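Local coordinates for protein CghA (Chaetomium globosum, PDB 6KBC) that is a two-domain, calycin-like beta-barrel protein that binds the ligand WK1 in a pocket, at residues D360-T372 / H383-D395. Sequence-based numbering, arbitrary orientation.
With WK1 ((2S)-3-[(2S,4E)-4-[[(1R,2S,4aR,6S,8R,8aS)-2-[(E)-but-2-en-2-yl]-6,8-dimethyl-1,2,4a,5,6,7,8,8a-octahydronaphthalen-1-yl]-oxidanyl-methylidene]-3,5-bis(oxidanylidene)pyrrolidin-2-yl]-2-methyl-2-oxidanyl-propanoic acid), chain B.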
# COMPACT_ATOMS: atom_id res chain seq x y z
N ASP A 360 -1.71 -21.90 -15.38
CA ASP A 360 -1.87 -20.47 -15.53
C ASP A 360 -2.15 -19.78 -14.20
O ASP A 360 -2.43 -18.58 -14.19
CB ASP A 360 -2.98 -20.16 -16.53
CG ASP A 360 -2.68 -20.71 -17.93
OD1 ASP A 360 -1.57 -20.46 -18.44
OD2 ASP A 360 -3.56 -21.36 -18.53
N GLY A 361 -2.06 -20.52 -13.09
CA GLY A 361 -2.53 -20.00 -11.81
C GLY A 361 -1.70 -18.83 -11.33
O GLY A 361 -0.49 -18.75 -11.56
N THR A 362 -2.37 -17.89 -10.68
CA THR A 362 -1.74 -16.68 -10.16
C THR A 362 -2.22 -16.46 -8.74
O THR A 362 -3.21 -17.06 -8.28
CB THR A 362 -2.07 -15.45 -11.01
OG1 THR A 362 -3.49 -15.33 -11.13
CG2 THR A 362 -1.43 -15.54 -12.41
N GLY A 363 -1.53 -15.58 -8.03
CA GLY A 363 -1.85 -15.42 -6.64
C GLY A 363 -1.50 -14.03 -6.14
O GLY A 363 -0.96 -13.19 -6.87
N ASN A 364 -1.84 -13.82 -4.87
CA ASN A 364 -1.67 -12.56 -4.16
C ASN A 364 -1.01 -12.95 -2.84
O ASN A 364 -1.62 -13.64 -2.02
CB ASN A 364 -3.02 -11.88 -3.95
CG ASN A 364 -2.94 -10.62 -3.09
OD1 ASN A 364 -1.89 -10.27 -2.55
ND2 ASN A 364 -4.06 -9.92 -2.99
N SER A 365 0.26 -12.59 -2.68
CA SER A 365 1.04 -13.05 -1.55
C SER A 365 1.62 -11.86 -0.82
O SER A 365 2.15 -10.92 -1.45
CB SER A 365 2.17 -13.98 -1.98
OG SER A 365 1.68 -15.04 -2.78
N GLY A 366 1.54 -11.89 0.49
CA GLY A 366 2.15 -10.89 1.34
C GLY A 366 3.28 -11.54 2.11
O GLY A 366 3.19 -12.72 2.50
N PHE A 367 4.34 -10.78 2.34
CA PHE A 367 5.51 -11.26 3.05
C PHE A 367 6.04 -10.16 3.96
O PHE A 367 6.02 -8.98 3.61
CB PHE A 367 6.65 -11.65 2.12
CG PHE A 367 6.36 -12.85 1.28
CD1 PHE A 367 6.60 -14.12 1.76
CD2 PHE A 367 5.83 -12.69 -0.00
CE1 PHE A 367 6.34 -15.24 0.96
CE2 PHE A 367 5.57 -13.80 -0.80
CZ PHE A 367 5.82 -15.06 -0.32
N VAL A 368 6.57 -10.58 5.11
CA VAL A 368 7.57 -9.79 5.81
C VAL A 368 8.91 -10.10 5.17
O VAL A 368 9.25 -11.28 4.99
CB VAL A 368 7.58 -10.12 7.31
CG1 VAL A 368 8.71 -9.36 8.00
CG2 VAL A 368 6.22 -9.82 7.94
N VAL A 369 9.66 -9.08 4.79
CA VAL A 369 10.90 -9.31 4.07
C VAL A 369 12.06 -8.83 4.92
O VAL A 369 11.97 -7.82 5.63
CB VAL A 369 10.92 -8.61 2.70
CG1 VAL A 369 9.93 -9.31 1.73
CG2 VAL A 369 10.55 -7.13 2.87
N GLU A 370 13.18 -9.53 4.81
CA GLU A 370 14.44 -9.03 5.33
C GLU A 370 15.13 -8.24 4.22
O GLU A 370 15.15 -8.67 3.06
CB GLU A 370 15.33 -10.19 5.78
CG GLU A 370 16.53 -9.77 6.59
CD GLU A 370 17.19 -10.97 7.26
OE1 GLU A 370 16.70 -12.11 7.05
OE2 GLU A 370 18.16 -10.77 8.02
N VAL A 371 15.69 -7.09 4.58
CA VAL A 371 16.20 -6.12 3.61
C VAL A 371 17.69 -5.96 3.81
O VAL A 371 18.16 -5.76 4.94
CB VAL A 371 15.47 -4.77 3.77
CG1 VAL A 371 15.94 -3.77 2.71
CG2 VAL A 371 13.97 -4.97 3.71
N THR A 372 18.45 -6.04 2.72
CA THR A 372 19.89 -5.82 2.71
C THR A 372 20.25 -4.96 1.50
O THR A 372 19.56 -4.99 0.49
CB THR A 372 20.66 -7.15 2.68
OG1 THR A 372 20.43 -7.79 1.41
CG2 THR A 372 20.22 -8.08 3.80
N HIS A 383 20.88 -3.21 6.91
CA HIS A 383 20.03 -4.34 7.23
C HIS A 383 18.72 -3.83 7.80
O HIS A 383 18.72 -2.93 8.64
CB HIS A 383 20.70 -5.33 8.21
CG HIS A 383 19.88 -6.56 8.46
ND1 HIS A 383 18.86 -6.60 9.38
CD2 HIS A 383 19.88 -7.77 7.85
CE1 HIS A 383 18.29 -7.79 9.36
NE2 HIS A 383 18.89 -8.52 8.44
N GLY A 384 17.62 -4.40 7.35
CA GLY A 384 16.35 -3.95 7.86
C GLY A 384 15.24 -4.90 7.50
O GLY A 384 15.47 -6.06 7.15
N TRP A 385 14.03 -4.36 7.57
CA TRP A 385 12.82 -5.15 7.50
C TRP A 385 11.77 -4.37 6.74
O TRP A 385 11.80 -3.14 6.67
CB TRP A 385 12.32 -5.49 8.91
CG TRP A 385 13.30 -6.34 9.60
CD1 TRP A 385 14.31 -5.95 10.44
CD2 TRP A 385 13.42 -7.74 9.44
NE1 TRP A 385 15.04 -7.05 10.84
CE2 TRP A 385 14.51 -8.16 10.23
CE3 TRP A 385 12.70 -8.69 8.70
CZ2 TRP A 385 14.90 -9.49 10.31
CZ3 TRP A 385 13.08 -10.02 8.80
CH2 TRP A 385 14.18 -10.40 9.59
N GLY A 386 10.83 -5.10 6.17
CA GLY A 386 9.77 -4.44 5.43
C GLY A 386 8.68 -5.42 5.12
O GLY A 386 8.67 -6.55 5.61
N MET A 387 7.74 -4.98 4.29
CA MET A 387 6.70 -5.88 3.85
C MET A 387 6.58 -5.74 2.35
O MET A 387 6.91 -4.69 1.78
CB MET A 387 5.36 -5.56 4.51
CG MET A 387 4.89 -4.17 4.29
SD MET A 387 3.32 -3.83 5.09
CE MET A 387 3.80 -3.96 6.84
N THR A 388 6.15 -6.81 1.70
CA THR A 388 5.81 -6.75 0.29
C THR A 388 4.43 -7.37 0.09
O THR A 388 4.02 -8.28 0.82
CB THR A 388 6.83 -7.47 -0.64
OG1 THR A 388 6.87 -8.87 -0.33
CG2 THR A 388 8.23 -6.87 -0.51
N GLY A 389 3.72 -6.82 -0.88
CA GLY A 389 2.49 -7.41 -1.35
C GLY A 389 2.72 -7.68 -2.82
O GLY A 389 3.01 -6.75 -3.57
N GLU A 390 2.64 -8.95 -3.22
CA GLU A 390 3.09 -9.39 -4.54
C GLU A 390 1.89 -10.03 -5.22
O GLU A 390 1.49 -11.14 -4.85
CB GLU A 390 4.26 -10.36 -4.41
CG GLU A 390 5.34 -9.79 -3.48
CD GLU A 390 6.55 -10.69 -3.35
OE1 GLU A 390 7.43 -10.34 -2.54
OE2 GLU A 390 6.64 -11.73 -4.05
N VAL A 391 1.29 -9.31 -6.17
CA VAL A 391 0.04 -9.73 -6.78
C VAL A 391 0.30 -10.11 -8.23
O VAL A 391 0.97 -9.38 -8.97
CB VAL A 391 -1.04 -8.64 -6.70
CG1 VAL A 391 -2.38 -9.23 -7.17
CG2 VAL A 391 -1.14 -8.10 -5.25
N GLU A 392 -0.26 -11.24 -8.63
CA GLU A 392 -0.13 -11.83 -9.94
C GLU A 392 -1.53 -11.88 -10.54
O GLU A 392 -2.49 -12.22 -9.83
CB GLU A 392 0.42 -13.21 -9.74
CG GLU A 392 1.83 -13.22 -9.21
CD GLU A 392 2.19 -14.61 -8.84
OE1 GLU A 392 1.24 -15.44 -8.82
OE2 GLU A 392 3.38 -14.90 -8.61
N LEU A 393 -1.66 -11.54 -11.81
CA LEU A 393 -2.96 -11.66 -12.46
C LEU A 393 -2.78 -12.30 -13.82
O LEU A 393 -1.71 -12.25 -14.43
CB LEU A 393 -3.65 -10.29 -12.60
CG LEU A 393 -4.01 -9.58 -11.29
CD1 LEU A 393 -4.55 -8.23 -11.61
CD2 LEU A 393 -5.02 -10.39 -10.50
N SER A 394 -3.87 -12.86 -14.32
CA SER A 394 -3.80 -13.62 -15.56
C SER A 394 -3.35 -12.74 -16.72
O SER A 394 -3.61 -11.53 -16.75
CB SER A 394 -5.16 -14.24 -15.85
OG SER A 394 -5.09 -14.94 -17.08
N ASP A 395 -2.65 -13.35 -17.67
CA ASP A 395 -2.27 -12.64 -18.89
C ASP A 395 -3.47 -12.35 -19.79
O ASP A 395 -3.40 -11.44 -20.62
CB ASP A 395 -1.21 -13.44 -19.65
CG ASP A 395 0.12 -13.49 -18.90
OD1 ASP A 395 0.84 -12.47 -18.90
OD2 ASP A 395 0.44 -14.54 -18.29
O WK1 B . -7.79 -9.61 1.01
C17 WK1 B . -6.82 -9.05 1.45
O1 WK1 B . -6.60 -8.97 2.63
C19 WK1 B . -5.84 -8.43 0.54
O2 WK1 B . -6.11 -8.70 -0.80
C18 WK1 B . -4.49 -9.03 0.80
C20 WK1 B . -5.98 -6.96 0.81
C22 WK1 B . -4.82 -6.21 0.28
N WK1 B . -4.71 -4.80 0.61
C21 WK1 B . -4.41 -4.11 -0.48
O5 WK1 B . -4.22 -2.81 -0.46
C23 WK1 B . -4.63 -6.20 -1.15
O4 WK1 B . -4.66 -7.26 -1.94
C24 WK1 B . -4.34 -4.92 -1.70
C16 WK1 B . -4.05 -4.60 -3.10
O3 WK1 B . -4.05 -5.56 -3.94
C9 WK1 B . -3.65 -3.24 -3.48
C8 WK1 B . -2.13 -3.30 -3.18
C12 WK1 B . -1.65 -4.04 -1.94
C13 WK1 B . -1.40 -3.43 -0.81
C90 WK1 B . -0.93 -4.18 0.39
C14 WK1 B . -1.45 -5.51 -1.99
C7 WK1 B . -1.36 -3.91 -4.32
C6 WK1 B . -1.52 -3.42 -5.52
C3 WK1 B . -2.67 -2.48 -5.72
C4 WK1 B . -3.91 -2.87 -4.94
C5 WK1 B . -4.86 -1.70 -5.00
C11 WK1 B . -6.18 -2.08 -4.41
C2 WK1 B . -2.99 -2.11 -7.14
C1 WK1 B . -3.74 -0.82 -7.05
C10 WK1 B . -3.99 -0.14 -8.36
C WK1 B . -5.05 -1.11 -6.39
O HOH W 1 2.31 -13.98 -5.23
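Phe-367 and Thr-388 form a hydrogen-bonded pair midway along an antiparallel beta hairpin of the C-terminal calycin-like domain; the strand axes run 4.4 Å apart at closest approach, at 147°. The tightly packed part is the buried face bearing Ser-365, Phe-367, Val-369 and Glu-390. There Thr-388 OG1 donates to Glu-390 OE1 at 2.7 Å, meeting it on the anti side, and its hydroxyl oxygen lies at the edge of the Phe-367 ring. His-345 also bonds that OE1 and Asn-322 the other oxygen, so three partners fix the buried carboxylate. Val-369 CG2 presses on the backbone of Gly-386, 3.4 Å from its C atom. At the partly exposed end, Glu-370 and Trp-385 run side by side: Glu-370 CG sits over one face of the indole, 4.0 Å from the six-membered ring's centroid. With CG anti to the backbone N (chi1 -168°), Glu-370 brings its carboxylate to the edge of exposed His-383, their planes 84° apart; the NE2-to-OE2 separation is modelled so short that its exact length is doubtful. On the ligand side, Gly-389 CA lies 4.4 Å from WK1 C14, Trp-350 bonds Asn-364 OD1, and Asn-364 ND2 donates to WK1 O4 at 2.9 Å.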